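Local coordinates for protein peptidase M28 (Shewanella amazonensis SB2B, PDB 3IIB) that probably acts as a zinc-dependent metallopeptidase of family M28, cleaving dipeptides or C-terminal residues with a two-zinc site, at residues T109-D114 and N128-F133; A319-H324 and L383-A388; G335-I340 and L416-A421. One frame throughout, in Å; residues are numbered along the deposited sequence.

Overall arrangement
From the N terminus, interaction 1 comes first: residues 109-114 and 128-133 enclose a short helical connection and close a beta-alpha-beta unit in the large mixed sheet. It closes before interactions 2 and 3 open on the opposite side of the chain's centre, with nearest atoms about 31 Å and 25 Å from it. These two cross: 319-324 and 335-340 come in turn before their partners 383-388 and 416-421, so neither loop nests in the other. Interaction 2 joins the lead-in to strand 324-329 to that of strand 387-392, and interaction 3 ties strand 337-343 to helix 413-432. They touch where Ala388 CB meets Ile340 CG2 at 4.1 Å.

Interaction 1: T109-D114 and N128-F133; sequences TIVRFD and NDKIAF
Ile110 and Ile131, Val111 and Ala132, and Arg112 and Phe133 pair in parallel across a beta-alpha-beta unit, whose strands 106-113 and 131-134 are joined through helix 116-120. Four backbone bonds join these interior strands. Ile131 N gives its hydrogen to Thr109 O with an N-H...O angle of 168°, and Val111 N to Ile131 O. Further along, Phe133 N meets Val111 O and Phe113 N meets Phe133 O, both at 2.8 Å. Two acceptors take a second, softer contact: Ile110 CA lies 3.1 Å from Ile131 O, and Arg112 CA approaches Phe133 O. Other backbone groups bond outside the pair, Ile110 with Val219, Lys130 with Val167 and Ala132 with Gly168 and Ile170. A water accepts from Thr109 N and donates to Asp129 O, bridging the segments; a second donates to Ile110 O at 2.9 Å and is weakly bonded to Lys130 NZ.

Lys130, extended beyond CG, lays CD 3.5 Å from Val111 CG2. On the face of Ile110, Ile131 and Phe133, Ile110 CD1 rests 3.9 Å from Phe133 CD2, the two side chains pointing the same way. Arg112 has CG anti to its backbone N (chi1 -178°) and crosses the Phe133 ring with its aliphatic part, carrying the guanidinium to a salt bridge with Asp135 and a bond to Asn210. Arg112 NH1 makes a salt bridge to Asp114 OD1, which lies in the guanidinium plane, at 2.7 Å.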
loop_
_atom_site.group_PDB
_atom_site.type_symbol
_atom_site.label_atom_id
_atom_site.label_comp_id
_atom_site.label_asym_id
_atom_site.label_seq_id
_atom_site.Cartn_x
_atom_site.Cartn_y
_atom_site.Cartn_z
ATOM N N THR A 109 24.219 4.652 14.199
ATOM C CA THR A 109 24.599 3.627 13.220
ATOM C C THR A 109 23.840 2.351 13.504
ATOM O O THR A 109 23.632 1.983 14.667
ATOM C CB THR A 109 26.102 3.371 13.310
ATOM O OG1 THR A 109 26.758 4.606 13.021
ATOM C CG2 THR A 109 26.570 2.277 12.347
ATOM N N ILE A 110 23.390 1.672 12.460
ATOM C CA ILE A 110 22.701 0.397 12.632
ATOM C C ILE A 110 23.634 -0.794 12.453
ATOM O O ILE A 110 24.728 -0.663 11.888
ATOM C CB ILE A 110 21.457 0.270 11.679
ATOM C CG1 ILE A 110 21.887 0.087 10.241
ATOM C CG2 ILE A 110 20.503 1.484 11.823
ATOM C CD1 ILE A 110 20.789 -0.328 9.328
ATOM N N VAL A 111 23.214 -1.937 12.976
ATOM C CA VAL A 111 23.846 -3.224 12.729
ATOM C C VAL A 111 22.744 -4.180 12.316
ATOM O O VAL A 111 21.750 -4.323 13.020
ATOM C CB VAL A 111 24.614 -3.787 13.956
ATOM C CG1 VAL A 111 25.288 -5.147 13.594
ATOM C CG2 VAL A 111 25.637 -2.799 14.476
ATOM N N ARG A 112 22.933 -4.824 11.171
ATOM C CA ARG A 112 21.942 -5.700 10.594
ATOM C C ARG A 112 22.115 -7.145 11.067
ATOM O O ARG A 112 23.224 -7.657 11.124
ATOM C CB ARG A 112 22.047 -5.674 9.057
ATOM C CG ARG A 112 21.007 -6.530 8.355
ATOM C CD ARG A 112 21.255 -6.602 6.834
ATOM N NE ARG A 112 20.358 -7.594 6.240
ATOM C CZ ARG A 112 20.470 -8.917 6.403
ATOM N NH1 ARG A 112 21.509 -9.436 7.051
ATOM N NH2 ARG A 112 19.571 -9.744 5.868
ATOM N N PHE A 113 20.985 -7.788 11.361
ATOM C CA PHE A 113 20.912 -9.203 11.727
ATOM C C PHE A 113 19.901 -9.883 10.830
ATOM O O PHE A 113 18.875 -9.292 10.511
ATOM C CB PHE A 113 20.529 -9.322 13.219
ATOM C CG PHE A 113 21.580 -8.737 14.122
ATOM C CD1 PHE A 113 22.679 -9.506 14.500
ATOM C CD2 PHE A 113 21.533 -7.383 14.499
ATOM C CE1 PHE A 113 23.716 -8.939 15.264
ATOM C CE2 PHE A 113 22.557 -6.825 15.256
ATOM C CZ PHE A 113 23.636 -7.594 15.647
ATOM N N ASP A 114 20.226 -11.091 10.360
ATOM C CA ASP A 114 19.297 -11.843 9.536
ATOM C C ASP A 114 18.006 -12.160 10.283
ATOM O O ASP A 114 16.949 -12.194 9.682
ATOM C CB ASP A 114 19.868 -13.177 9.087
ATOM C CG ASP A 114 21.066 -13.070 8.171
ATOM O OD1 ASP A 114 21.302 -12.040 7.529
ATOM O OD2 ASP A 114 21.782 -14.089 8.089
ATOM N N ASN A 128 26.554 -1.421 21.611
ATOM C CA ASN A 128 26.654 -0.166 22.330
ATOM C C ASN A 128 26.514 1.040 21.384
ATOM O O ASN A 128 27.165 1.090 20.323
ATOM C CB ASN A 128 27.992 -0.077 23.087
ATOM C CG ASN A 128 28.044 -1.004 24.294
ATOM O OD1 ASN A 128 27.090 -1.705 24.580
ATOM N ND2 ASN A 128 29.173 -1.019 24.992
ATOM N N ASP A 129 25.655 1.992 21.753
ATOM C CA ASP A 129 25.467 3.229 20.973
ATOM C C ASP A 129 24.834 3.029 19.592
ATOM O O ASP A 129 24.697 3.997 18.831
ATOM C CB ASP A 129 26.804 3.961 20.798
ATOM C CG ASP A 129 27.544 4.120 22.108
ATOM O OD1 ASP A 129 26.920 4.619 23.064
ATOM O OD2 ASP A 129 28.730 3.724 22.180
ATOM N N LYS A 130 24.399 1.812 19.281
ATOM C CA LYS A 130 23.896 1.506 17.951
ATOM C C LYS A 130 22.445 1.061 17.974
ATOM O O LYS A 130 21.874 0.767 19.012
ATOM C CB LYS A 130 24.762 0.422 17.307
ATOM C CG LYS A 130 26.193 0.930 17.004
ATOM C CD LYS A 130 27.042 -0.084 16.277
ATOM C CE LYS A 130 28.321 0.529 15.766
ATOM N NZ LYS A 130 29.241 -0.530 15.230
ATOM N N ILE A 131 21.861 1.007 16.795
ATOM C CA ILE A 131 20.491 0.529 16.658
ATOM C C ILE A 131 20.536 -0.833 15.956
ATOM O O ILE A 131 21.158 -0.958 14.901
ATOM C CB ILE A 131 19.658 1.532 15.858
ATOM C CG1 ILE A 131 19.319 2.765 16.740
ATOM C CG2 ILE A 131 18.332 0.898 15.304
ATOM C CD1 ILE A 131 18.662 3.942 15.988
ATOM N N ALA A 132 19.874 -1.825 16.533
ATOM C CA ALA A 132 19.774 -3.141 15.882
ATOM C C ALA A 132 18.768 -3.046 14.750
ATOM O O ALA A 132 17.772 -2.358 14.893
ATOM C CB ALA A 132 19.356 -4.238 16.891
ATOM N N PHE A 133 19.036 -3.775 13.664
ATOM C CA PHE A 133 18.109 -3.926 12.531
ATOM C C PHE A 133 17.947 -5.424 12.251
ATOM O O PHE A 133 18.871 -6.077 11.789
ATOM C CB PHE A 133 18.633 -3.117 11.319
ATOM C CG PHE A 133 17.952 -3.412 9.995
ATOM C CD1 PHE A 133 16.551 -3.515 9.889
ATOM C CD2 PHE A 133 18.726 -3.620 8.850
ATOM C CE1 PHE A 133 15.948 -3.822 8.663
ATOM C CE2 PHE A 133 18.137 -3.887 7.636
ATOM C CZ PHE A 133 16.753 -4.012 7.537
HETATM O O HOH W 1 25.875 5.008 16.567
HETATM O O HOH W 2 27.585 -1.007 12.233
#

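Interaction 2: A319-H324 and L383-A388; sequences AELEKH and LGVPVA
The backbones meet most closely at His324 and Val385, whose CA atoms are 6.4 Å apart, where a turn of helical backbone angles through 319-322 faces the extended chain leading to strand 387-392. No hydrogen bond crosses between the segments; the contact is apolar and Val385 is its wedge. Its CG1 branch, anti to the backbone N (chi1 -177°), reaches His324 CB at 3.8 Å, while CG2 sits 3.9 Å from Leu321 CB and also touches Leu321 O. The two methyls thus straddle the end of the turn, one on each of its contacting residues. With an alanine here both methyls go, and Leu321 CB and His324 CB would probably lose these partners, leaving a gap against the turn.

Leu321 spreads its two methyls between different tasks. CD1 goes across to Leu383, meeting CD1 of that residue at 3.6 Å, and CD2 lies over the centre of the His324 ring, 4.0 Å above its plane. The ring is fixed by more than this packing. At its edge, His324 ND1 donates to Glu320 O at 2.9 Å; the acceptor lies in the ring plane, although the donor stands above the plane of that carbonyl. The far nitrogen, NE2, is bonded to Tyr313 OH. The backbone bond from His324 N to Leu321 O closes the turn, and Arg438 NH2 donates to His324 O.

Away from the zinc site, residues at the entry to strands 324-329 and 387-392 thus pack together; Pro386 and Ala388 both bond through the backbone to Ala327, the pattern of parallel strands entering the M28 peptidase fold side by side.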
loop_
_atom_site.group_PDB
_atom_site.type_symbol
_atom_site.label_atom_id
_atom_site.label_comp_id
_atom_site.label_asym_id
_atom_site.label_seq_id
_atom_site.Cartn_x
_atom_site.Cartn_y
_atom_site.Cartn_z
ATOM N N ALA A 319 -15.901 -22.426 36.452
ATOM C CA ALA A 319 -16.893 -23.409 36.929
ATOM C C ALA A 319 -17.821 -23.876 35.804
ATOM O O ALA A 319 -18.497 -24.871 35.971
ATOM C CB ALA A 319 -17.753 -22.838 38.068
ATOM N N GLU A 320 -17.878 -23.113 34.700
ATOM C CA GLU A 320 -18.739 -23.392 33.570
ATOM C C GLU A 320 -18.026 -24.165 32.452
ATOM O O GLU A 320 -18.670 -24.609 31.497
ATOM C CB GLU A 320 -19.263 -22.071 33.007
ATOM C CG GLU A 320 -20.510 -22.199 32.182
ATOM C CD GLU A 320 -20.887 -20.899 31.452
ATOM O OE1 GLU A 320 -19.973 -20.142 31.043
ATOM O OE2 GLU A 320 -22.101 -20.664 31.202
ATOM N N LEU A 321 -16.702 -24.281 32.525
ATOM C CA LEU A 321 -15.934 -24.865 31.394
ATOM C C LEU A 321 -16.280 -26.315 31.119
ATOM O O LEU A 321 -16.198 -26.795 29.986
ATOM C CB LEU A 321 -14.427 -24.758 31.647
ATOM C CG LEU A 321 -13.889 -23.308 31.605
ATOM C CD1 LEU A 321 -12.369 -23.259 31.704
ATOM C CD2 LEU A 321 -14.349 -22.506 30.384
ATOM N N GLU A 322 -16.623 -27.050 32.171
ATOM C CA GLU A 322 -16.979 -28.434 31.975
ATOM C C GLU A 322 -18.191 -28.556 31.070
ATOM O O GLU A 322 -18.325 -29.545 30.354
ATOM C CB GLU A 322 -17.280 -29.085 33.326
ATOM C CG GLU A 322 -17.334 -30.566 33.287
ATOM C CD GLU A 322 -17.170 -31.140 34.687
ATOM O OE1 GLU A 322 -18.198 -31.252 35.399
ATOM O OE2 GLU A 322 -16.031 -31.527 35.039
ATOM N N LYS A 323 -19.074 -27.564 31.112
ATOM C CA LYS A 323 -20.251 -27.525 30.246
ATOM C C LYS A 323 -20.029 -26.855 28.875
ATOM O O LYS A 323 -20.961 -26.727 28.101
ATOM C CB LYS A 323 -21.408 -26.854 30.990
ATOM C CG LYS A 323 -22.059 -27.750 32.058
ATOM C CD LYS A 323 -22.879 -28.866 31.414
ATOM C CE LYS A 323 -23.601 -29.712 32.453
ATOM N NZ LYS A 323 -24.535 -30.696 31.833
ATOM N N HIS A 324 -18.808 -26.405 28.577
ATOM C CA HIS A 324 -18.453 -25.923 27.241
ATOM C C HIS A 324 -18.246 -27.132 26.357
ATOM O O HIS A 324 -17.341 -27.925 26.583
ATOM C CB HIS A 324 -17.201 -25.060 27.250
ATOM C CG HIS A 324 -17.459 -23.668 27.691
ATOM N ND1 HIS A 324 -18.036 -23.378 28.912
ATOM C CD2 HIS A 324 -17.290 -22.482 27.059
ATOM C CE1 HIS A 324 -18.173 -22.072 29.022
ATOM N NE2 HIS A 324 -17.745 -21.504 27.906
ATOM N N LEU A 383 -7.563 -26.826 29.875
ATOM C CA LEU A 383 -8.571 -26.833 30.907
ATOM C C LEU A 383 -9.660 -27.867 30.621
ATOM O O LEU A 383 -10.666 -27.968 31.347
ATOM C CB LEU A 383 -9.156 -25.426 31.062
ATOM C CG LEU A 383 -8.103 -24.328 31.370
ATOM C CD1 LEU A 383 -8.761 -22.950 31.305
ATOM C CD2 LEU A 383 -7.462 -24.584 32.735
ATOM N N GLY A 384 -9.434 -28.653 29.569
ATOM C CA GLY A 384 -10.304 -29.789 29.267
ATOM C C GLY A 384 -11.341 -29.566 28.187
ATOM O O GLY A 384 -12.093 -30.492 27.845
ATOM N N VAL A 385 -11.376 -28.354 27.648
ATOM C CA VAL A 385 -12.419 -27.904 26.725
ATOM C C VAL A 385 -11.994 -28.240 25.302
ATOM O O VAL A 385 -10.911 -27.828 24.848
ATOM C CB VAL A 385 -12.657 -26.393 26.827
ATOM C CG1 VAL A 385 -13.814 -25.973 25.892
ATOM C CG2 VAL A 385 -12.955 -26.007 28.293
ATOM N N PRO A 386 -12.827 -29.029 24.604
ATOM C CA PRO A 386 -12.553 -29.297 23.195
ATOM C C PRO A 386 -12.607 -28.037 22.344
ATOM O O PRO A 386 -13.308 -27.071 22.668
ATOM C CB PRO A 386 -13.693 -30.278 22.791
ATOM C CG PRO A 386 -14.141 -30.893 24.038
ATOM C CD PRO A 386 -14.002 -29.788 25.069
ATOM N N VAL A 387 -11.858 -28.038 21.245
ATOM C CA VAL A 387 -11.872 -26.949 20.324
ATOM C C VAL A 387 -11.784 -27.472 18.895
ATOM O O VAL A 387 -11.510 -28.641 18.673
ATOM C CB VAL A 387 -10.709 -25.925 20.573
ATOM C CG1 VAL A 387 -10.863 -25.243 21.972
ATOM C CG2 VAL A 387 -9.326 -26.560 20.357
ATOM N N ALA A 388 -12.068 -26.571 17.950
ATOM C CA ALA A 388 -11.790 -26.778 16.536
ATOM C C ALA A 388 -11.037 -25.569 15.989
ATOM O O ALA A 388 -11.169 -24.441 16.509
ATOM C CB ALA A 388 -13.103 -27.007 15.747
#

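Interaction 3: G335-I340 and L416-A421; sequences GPIYQI and LAQNVA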
loop_
_atom_site.group_PDB
_atom_site.type_symbol
_atom_site.label_atom_id
_atom_site.label_comp_id
_atom_site.label_asym_id
_atom_site.label_seq_id
_atom_site.Cartn_x
_atom_site.Cartn_y
_atom_site.Cartn_z
ATOM N N GLY A 335 -10.437 -14.917 4.361
ATOM C CA GLY A 335 -10.181 -15.958 3.358
ATOM C C GLY A 335 -11.009 -17.204 3.617
ATOM O O GLY A 335 -11.311 -17.502 4.757
ATOM N N PRO A 336 -11.347 -17.975 2.564
ATOM C CA PRO A 336 -12.253 -19.098 2.814
ATOM C C PRO A 336 -11.603 -20.205 3.644
ATOM O O PRO A 336 -10.367 -20.420 3.598
ATOM C CB PRO A 336 -12.606 -19.614 1.403
ATOM C CG PRO A 336 -11.629 -19.003 0.515
ATOM C CD PRO A 336 -10.988 -17.835 1.153
ATOM N N ILE A 337 -12.455 -20.921 4.365
ATOM C CA ILE A 337 -12.083 -22.100 5.109
ATOM C C ILE A 337 -11.888 -23.280 4.165
ATOM O O ILE A 337 -12.746 -23.564 3.322
ATOM C CB ILE A 337 -13.142 -22.435 6.202
ATOM C CG1 ILE A 337 -13.136 -21.310 7.220
ATOM C CG2 ILE A 337 -12.809 -23.779 6.892
ATOM C CD1 ILE A 337 -14.369 -21.219 8.074
ATOM N N TYR A 338 -10.768 -23.973 4.340
ATOM C CA TYR A 338 -10.412 -25.154 3.504
ATOM C C TYR A 338 -10.278 -26.478 4.275
ATOM O O TYR A 338 -10.186 -27.539 3.658
ATOM C CB TYR A 338 -9.110 -24.898 2.702
ATOM C CG TYR A 338 -7.887 -24.658 3.572
ATOM C CD1 TYR A 338 -7.093 -25.710 4.008
ATOM C CD2 TYR A 338 -7.537 -23.372 3.975
ATOM C CE1 TYR A 338 -5.971 -25.474 4.831
ATOM C CE2 TYR A 338 -6.424 -23.129 4.750
ATOM C CZ TYR A 338 -5.660 -24.181 5.204
ATOM O OH TYR A 338 -4.555 -23.897 6.012
ATOM N N GLN A 339 -10.329 -26.421 5.592
ATOM C CA GLN A 339 -10.129 -27.611 6.430
ATOM C C GLN A 339 -10.626 -27.290 7.840
ATOM O O GLN A 339 -10.479 -26.146 8.321
ATOM C CB GLN A 339 -8.641 -27.988 6.463
ATOM C CG GLN A 339 -8.333 -29.306 7.177
ATOM C CD GLN A 339 -6.916 -29.762 6.871
ATOM O OE1 GLN A 339 -6.518 -29.743 5.711
ATOM N NE2 GLN A 339 -6.159 -30.187 7.895
ATOM N N ILE A 340 -11.212 -28.297 8.500
ATOM C CA ILE A 340 -11.458 -28.197 9.936
ATOM C C ILE A 340 -10.617 -29.217 10.677
ATOM O O ILE A 340 -10.724 -30.413 10.454
ATOM C CB ILE A 340 -12.950 -28.334 10.304
ATOM C CG1 ILE A 340 -13.763 -27.252 9.612
ATOM C CG2 ILE A 340 -13.131 -28.319 11.888
ATOM C CD1 ILE A 340 -15.282 -27.384 9.738
ATOM N N LEU A 416 -15.905 -13.977 2.612
ATOM C CA LEU A 416 -16.495 -13.691 3.926
ATOM C C LEU A 416 -17.780 -14.533 4.094
ATOM O O LEU A 416 -17.983 -15.149 5.151
ATOM C CB LEU A 416 -16.844 -12.231 4.029
ATOM C CG LEU A 416 -17.284 -11.798 5.435
ATOM C CD1 LEU A 416 -16.097 -11.614 6.375
ATOM C CD2 LEU A 416 -18.036 -10.454 5.326
ATOM N N ALA A 417 -18.612 -14.574 3.042
ATOM C CA ALA A 417 -19.835 -15.336 3.051
ATOM C C ALA A 417 -19.604 -16.831 3.235
ATOM O O ALA A 417 -20.385 -17.504 3.916
ATOM C CB ALA A 417 -20.674 -15.066 1.752
ATOM N N GLN A 418 -18.560 -17.382 2.613
ATOM C CA GLN A 418 -18.220 -18.790 2.814
ATOM C C GLN A 418 -17.849 -19.083 4.274
ATOM O O GLN A 418 -18.210 -20.125 4.819
ATOM C CB GLN A 418 -17.092 -19.209 1.892
ATOM C CG GLN A 418 -16.821 -20.732 1.870
ATOM C CD GLN A 418 -15.625 -21.146 2.741
ATOM O OE1 GLN A 418 -15.104 -20.358 3.555
ATOM N NE2 GLN A 418 -15.167 -22.379 2.549
ATOM N N ASN A 419 -17.145 -18.162 4.926
ATOM C CA ASN A 419 -16.884 -18.335 6.344
ATOM C C ASN A 419 -18.149 -18.307 7.195
ATOM O O ASN A 419 -18.298 -19.113 8.115
ATOM C CB ASN A 419 -15.949 -17.258 6.891
ATOM C CG ASN A 419 -14.493 -17.454 6.483
ATOM O OD1 ASN A 419 -13.702 -18.043 7.230
ATOM N ND2 ASN A 419 -14.117 -16.922 5.299
ATOM N N VAL A 420 -19.070 -17.399 6.868
ATOM C CA VAL A 420 -20.341 -17.315 7.574
ATOM C C VAL A 420 -21.095 -18.662 7.422
ATOM O O VAL A 420 -21.607 -19.222 8.409
ATOM C CB VAL A 420 -21.213 -16.159 7.057
ATOM C CG1 VAL A 420 -22.561 -16.226 7.712
ATOM C CG2 VAL A 420 -20.541 -14.846 7.345
ATOM N N ALA A 421 -21.064 -19.193 6.201
ATOM C CA ALA A 421 -21.737 -20.467 5.877
ATOM C C ALA A 421 -21.148 -21.586 6.691
ATOM O O ALA A 421 -21.885 -22.348 7.311
ATOM C CB ALA A 421 -21.630 -20.818 4.373
#
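Gln418 and Asn419, neighbours on one helix, hold the incoming strand by its backbone with their amides, each in its own manner. Gln418 works as a two-pronged clamp on Ile337. Its OE1 accepts from Ile337 N and its NE2 donates to Ile337 O, both at 2.8 Å, so one carboxamide satisfies the amide and the carbonyl of the same residue. The return bond is well placed: NE2 lies in the carbonyl plane of Ile337 on a lone pair, and the carbonyl oxygen lies near the Gln418 amide plane. The bend at chi2 (-100°) turns the amide end of the chain to run alongside the strand. OE1 also lies 3.2 Å from Pro336 CA, and Pro336 CB packs beside the same amide. NE2 has a second acceptor in Leu362 O.

The Asn419 amide stands nearly perpendicular to that of Gln418, their planes about 84° apart. Its ND2 donates to Gly335 O at 2.9 Å; the acceptor is in the asparagine amide plane, but the nitrogen stands above the plane of the glycine carbonyl rather than on a lone pair. That nitrogen also binds Ala415 O one turn back in the helix, while Gly335 O takes a further bond from Gln392. The other branch, OD1, lies against the Ile337 side chain, with CG1 3.3 Å away and CD1 close by, as the two side chains cross. Two consecutive amides therefore fix the start of the strand.

Within the M28 peptidase domain, the Asn419 side chain lies about 10 Å from that of the zinc ligand Asp331, without touching the metal site. Helix 413-432 is backed by helices 267-285 and 3-19 through Leu416, Val420 and Ala421, while strand 337-343 lies between strands 365-366 and 387-392.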